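Local atomic coordinates of acetyltransferase (Elizabethkingia anophelis, PDB entry 6AO7), a protein that binds acetyl coenzyme A and, as a GNAT family enzyme, probably transfers its acetyl group to an acceptor substrate. Residues 118-121 against 122-126. Residues are numbered along the deposited sequence; the frame is centred on the assembly and turned at random.
Sequences QLYL and YQKYG. With ACO (acetyl coenzyme *a), chain B.
The Gln118 side chain runs alongside the Tyr122 ring, one helical turn on. Gln118 CB rests 3.7 Å from CE1 of the Tyr122 ring. Gln118 CG is 3.9 Å from Tyr122 OH and 4.0 Å from CEP of acetyl-CoA. Beyond CG the chain is extended (chi2 -179°), which carries the amide along the ring. Gln118 OE1 accepts a hydrogen bond from Tyr122 OH at 2.7 Å, the donor lying above the carbonyl plane, and a second from Thr111 OG1. Gln118 NE2 comes 3.0 Å from O5P of acetyl-CoA. Amide and ring planes stand 81° apart.

On another side of the helix, Tyr120 and Lys124 grip the 3'-phosphate. Tyr120 OH donates to ACO O9A at 2.6 Å, and extended Lys124 brings NZ to the same oxygen at 2.5 Å. The Lys124 charge probably helps to balance the phosphate. Leu121 CD1 meets Tyr125 CE2 at 3.6 Å. Gly126, with positive phi, is the C' residue of the Schellman motif that ends the helix.

Helix 116-124 thus carries part of the acetyl-CoA site of the GNAT fold. Tyr122 packs on strands 106-112 and 155-161, Leu121 and Tyr125 reach Leu92 of helix 87-101, and Leu119 meets Leu119 of the second subunit.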
ATOM      1  N   GLN A 118       3.958   2.833  -6.329  1.00 33.60           N
ATOM      2  CA  GLN A 118       5.003   1.819  -6.318  1.00 31.22           C
ATOM      3  C   GLN A 118       4.514   0.509  -5.709  1.00 34.77           C
ATOM      4  O   GLN A 118       4.954  -0.570  -6.116  1.00 33.07           O
ATOM      5  CB  GLN A 118       6.225   2.315  -5.537  1.00 32.74           C
ATOM      6  CG  GLN A 118       7.023   3.460  -6.190  1.00 38.81           C
ATOM      7  CD  GLN A 118       8.226   3.833  -5.331  1.00 30.94           C
ATOM      8  OE1 GLN A 118       8.891   2.961  -4.780  1.00 35.14           O
ATOM      9  NE2 GLN A 118       8.469   5.133  -5.159  1.00 41.00           N
ATOM     10  N   LEU A 119       3.656   0.579  -4.683  1.00 26.87           N
ATOM     11  CA  LEU A 119       3.116  -0.658  -4.124  1.00 26.92           C
ATOM     12  C   LEU A 119       2.392  -1.484  -5.188  1.00 30.66           C
ATOM     13  O   LEU A 119       2.457  -2.719  -5.167  1.00 30.56           O
ATOM     14  CB  LEU A 119       2.183  -0.349  -2.959  1.00 25.79           C
ATOM     15  CG  LEU A 119       2.839   0.224  -1.700  1.00 26.91           C
ATOM     16  CD1 LEU A 119       1.767   0.584  -0.710  1.00 31.49           C
ATOM     17  CD2 LEU A 119       3.810  -0.787  -1.134  1.00 29.09           C
ATOM     18  N   TYR A 120       1.717  -0.826  -6.137  1.00 29.05           N
ATOM     19  CA  TYR A 120       1.158  -1.555  -7.274  1.00 28.98           C
ATOM     20  C   TYR A 120       2.257  -2.226  -8.088  1.00 31.19           C
ATOM     21  O   TYR A 120       2.202  -3.435  -8.347  1.00 29.39           O
ATOM     22  CB  TYR A 120       0.352  -0.623  -8.183  1.00 31.88           C
ATOM     23  CG  TYR A 120       0.189  -1.219  -9.576  1.00 33.10           C
ATOM     24  CD1 TYR A 120      -0.802  -2.159  -9.843  1.00 33.98           C
ATOM     25  CD2 TYR A 120       1.042  -0.852 -10.611  1.00 31.19           C
ATOM     26  CE1 TYR A 120      -0.937  -2.714 -11.116  1.00 33.40           C
ATOM     27  CE2 TYR A 120       0.922  -1.405 -11.882  1.00 36.58           C
ATOM     28  CZ  TYR A 120      -0.062  -2.338 -12.120  1.00 33.55           C
ATOM     29  OH  TYR A 120      -0.169  -2.867 -13.388  1.00 40.97           O
ATOM     30  N   LEU A 121       3.258  -1.445  -8.519  1.00 26.82           N
ATOM     31  CA  LEU A 121       4.230  -1.937  -9.493  1.00 26.74           C
ATOM     32  C   LEU A 121       4.974  -3.161  -8.973  1.00 30.51           C
ATOM     33  O   LEU A 121       5.140  -4.150  -9.697  1.00 30.38           O
ATOM     34  CB  LEU A 121       5.217  -0.830  -9.859  1.00 33.24           C
ATOM     35  CG  LEU A 121       6.362  -1.219 -10.813  1.00 39.71           C
ATOM     36  CD1 LEU A 121       5.810  -1.644 -12.166  1.00 38.56           C
ATOM     37  CD2 LEU A 121       7.320  -0.046 -11.010  1.00 34.23           C
ATOM     38  N   TYR A 122       5.461  -3.104  -7.730  1.00 28.86           N
ATOM     39  CA  TYR A 122       6.225  -4.243  -7.214  1.00 28.13           C
ATOM     40  C   TYR A 122       5.342  -5.484  -7.090  1.00 25.40           C
ATOM     41  O   TYR A 122       5.772  -6.600  -7.410  1.00 30.43           O
ATOM     42  CB  TYR A 122       6.888  -3.879  -5.872  1.00 29.84           C
ATOM     43  CG  TYR A 122       7.746  -2.608  -5.944  1.00 26.54           C
ATOM     44  CD1 TYR A 122       7.774  -1.700  -4.885  1.00 29.16           C
ATOM     45  CD2 TYR A 122       8.503  -2.320  -7.059  1.00 31.01           C
ATOM     46  CE1 TYR A 122       8.520  -0.537  -4.943  1.00 30.92           C
ATOM     47  CE2 TYR A 122       9.278  -1.156  -7.122  1.00 29.89           C
ATOM     48  CZ  TYR A 122       9.280  -0.270  -6.056  1.00 31.58           C
ATOM     49  OH  TYR A 122      10.018   0.912  -6.123  1.00 33.84           O
ATOM     50  N   GLN A 123       4.088  -5.314  -6.682  1.00 25.73           N
ATOM     51  CA  GLN A 123       3.198  -6.471  -6.601  1.00 27.70           C
ATOM     52  C   GLN A 123       2.901  -7.046  -7.977  1.00 28.58           C
ATOM     53  O   GLN A 123       2.788  -8.270  -8.128  1.00 29.48           O
ATOM     54  CB  GLN A 123       1.898  -6.095  -5.894  1.00 31.20           C
ATOM     55  CG  GLN A 123       2.124  -5.759  -4.443  1.00 28.18           C
ATOM     56  CD  GLN A 123       0.808  -5.559  -3.750  1.00 33.22           C
ATOM     57  OE1 GLN A 123       0.121  -6.521  -3.434  1.00 34.73           O
ATOM     58  NE2 GLN A 123       0.432  -4.304  -3.537  1.00 32.82           N
ATOM     59  N   LYS A 124       2.750  -6.180  -8.986  1.00 29.31           N
ATOM     60  CA  LYS A 124       2.578  -6.648 -10.360  1.00 30.58           C
ATOM     61  C   LYS A 124       3.687  -7.616 -10.765  1.00 39.06           C
ATOM     62  O   LYS A 124       3.447  -8.568 -11.516  1.00 35.12           O
ATOM     63  CB  LYS A 124       2.537  -5.453 -11.319  1.00 35.23           C
ATOM     64  CG  LYS A 124       2.418  -5.833 -12.789  1.00 41.70           C
ATOM     65  CD  LYS A 124       2.827  -4.673 -13.703  1.00 47.86           C
ATOM     66  CE  LYS A 124       2.855  -5.096 -15.169  1.00 59.32           C
ATOM     67  NZ  LYS A 124       3.173  -3.943 -16.065  1.00 65.26           N
ATOM     68  N   TYR A 125       4.911  -7.388 -10.287  1.00 37.22           N
ATOM     69  CA  TYR A 125       6.034  -8.237 -10.659  1.00 43.14           C
ATOM     70  C   TYR A 125       6.339  -9.328  -9.632  1.00 45.83           C
ATOM     71  O   TYR A 125       7.379  -9.990  -9.729  1.00 51.40           O
ATOM     72  CB  TYR A 125       7.265  -7.381 -10.939  1.00 41.27           C
ATOM     73  CG  TYR A 125       7.169  -6.712 -12.299  1.00 45.70           C
ATOM     74  CD1 TYR A 125       7.570  -7.382 -13.452  1.00 51.03           C
ATOM     75  CD2 TYR A 125       6.637  -5.437 -12.439  1.00 45.76           C
ATOM     76  CE1 TYR A 125       7.469  -6.787 -14.702  1.00 55.10           C
ATOM     77  CE2 TYR A 125       6.537  -4.833 -13.694  1.00 47.02           C
ATOM     78  CZ  TYR A 125       6.950  -5.517 -14.819  1.00 52.66           C
ATOM     79  OH  TYR A 125       6.857  -4.933 -16.068  1.00 59.26           O
ATOM     80  N   GLY A 126       5.448  -9.557  -8.678  1.00 31.29           N
ATOM     81  CA  GLY A 126       5.518 -10.756  -7.863  1.00 37.16           C
ATOM     82  C   GLY A 126       5.859 -10.536  -6.411  1.00 39.37           C
ATOM     83  O   GLY A 126       5.924 -11.513  -5.657  1.00 42.14           O
TER
HETATM   84  N1A ACO B 201      -1.197   4.013  -9.004  0.94 42.10           N
HETATM   85  C2A ACO B 201      -0.478   2.911  -9.224  0.94 41.36           C
HETATM   86  N3A ACO B 201       0.221   2.567 -10.308  0.94 50.14           N
HETATM   87  C4A ACO B 201       0.112   3.494 -11.263  0.94 57.49           C
HETATM   88  C5A ACO B 201      -0.616   4.674 -11.197  0.94 59.94           C
HETATM   89  C6A ACO B 201      -1.292   4.935  -9.987  0.94 55.58           C
HETATM   90  N6A ACO B 201      -2.032   6.024  -9.764  0.94 56.25           N
HETATM   91  N7A ACO B 201      -0.549   5.361 -12.400  0.94 60.89           N
HETATM   92  C8A ACO B 201       0.208   4.596 -13.152  0.94 60.16           C
HETATM   93  N9A ACO B 201       0.647   3.456 -12.528  0.94 55.34           N
HETATM   94  C1B ACO B 201       1.456   2.375 -13.088  0.94 47.81           C
HETATM   95  C2B ACO B 201       1.710   2.423 -14.586  0.94 40.00           C
HETATM   96  O2B ACO B 201       0.573   2.036 -15.345  0.94 43.91           O
HETATM   97  C3B ACO B 201       2.808   1.366 -14.675  0.94 34.69           C
HETATM   98  O3B ACO B 201       2.268   0.032 -14.574  0.94 41.01           O
HETATM   99  P3B ACO B 201       1.850  -0.917 -15.802  0.94 51.89           P
HETATM  100  O7A ACO B 201       0.619  -0.248 -16.446  0.94 50.12           O
HETATM  101  O8A ACO B 201       3.101  -1.028 -16.704  0.94 54.19           O
HETATM  102  O9A ACO B 201       1.506  -2.262 -15.223  0.94 39.88           O
HETATM  103  C4B ACO B 201       3.572   1.527 -13.351  0.94 45.56           C
HETATM  104  O4B ACO B 201       2.749   2.385 -12.521  0.94 48.16           O
HETATM  105  C5B ACO B 201       4.974   2.065 -13.514  0.94 42.55           C
HETATM  106  O5B ACO B 201       5.604   1.142 -14.430  0.94 37.38           O
HETATM  107  P1A ACO B 201       7.022   1.497 -15.222  0.94 34.28           P
HETATM  108  O1A ACO B 201       6.861   2.396 -16.387  0.94 35.02           O
HETATM  109  O2A ACO B 201       7.607   0.147 -15.610  0.94 27.72           O
HETATM  110  O3A ACO B 201       7.840   2.209 -14.054  0.94 38.92           O
HETATM  111  P2A ACO B 201       9.059   3.241 -14.085  0.94 35.62           P
HETATM  112  O4A ACO B 201       9.703   3.045 -15.401  0.94 37.03           O
HETATM  113  O5A ACO B 201       8.500   4.641 -13.910  0.94 33.26           O
HETATM  114  O6A ACO B 201       9.977   2.913 -12.830  0.94 33.01           O
HETATM  115  CBP ACO B 201      10.332   3.777 -10.596  0.94 27.41           C
HETATM  116  CCP ACO B 201       9.434   2.948 -11.506  0.94 28.58           C
HETATM  117  CDP ACO B 201      11.704   3.088 -10.508  0.94 28.21           C
HETATM  118  CEP ACO B 201       9.695   3.828  -9.197  0.94 34.32           C
HETATM  119  CAP ACO B 201      10.523   5.196 -11.192  0.94 32.49           C
HETATM  120  OAP ACO B 201       9.265   5.821 -11.390  0.94 44.36           O
HETATM  121  C9P ACO B 201      11.473   6.104 -10.426  0.94 35.49           C
HETATM  122  O9P ACO B 201      12.682   6.028 -10.618  0.94 34.41           O
HETATM  123  N8P ACO B 201      10.934   6.912  -9.519  0.94 34.06           N
HETATM  124  C7P ACO B 201      11.744   7.754  -8.651  0.94 36.54           C
HETATM  125  C6P ACO B 201      12.698   6.942  -7.780  0.94 37.99           C
HETATM  126  C5P ACO B 201      11.967   5.965  -6.888  0.94 41.84           C
HETATM  127  O5P ACO B 201      10.934   6.283  -6.307  0.94 39.52           O
HETATM  128  N4P ACO B 201      12.512   4.757  -6.769  0.94 36.60           N
HETATM  129  C3P ACO B 201      11.973   3.711  -5.905  0.94 28.76           C
HETATM  130  C2P ACO B 201      12.164   4.023  -4.436  0.94 28.44           C
HETATM  131  S1P ACO B 201      12.148   2.592  -3.292  0.94 35.96           S
HETATM  132  C   ACO B 201      13.793   1.978  -3.559  0.94 34.00           C
HETATM  133  O   ACO B 201      14.544   2.460  -4.361  0.94 32.94           O
HETATM  134  CH3 ACO B 201      14.116   0.777  -2.721  0.94 33.32           C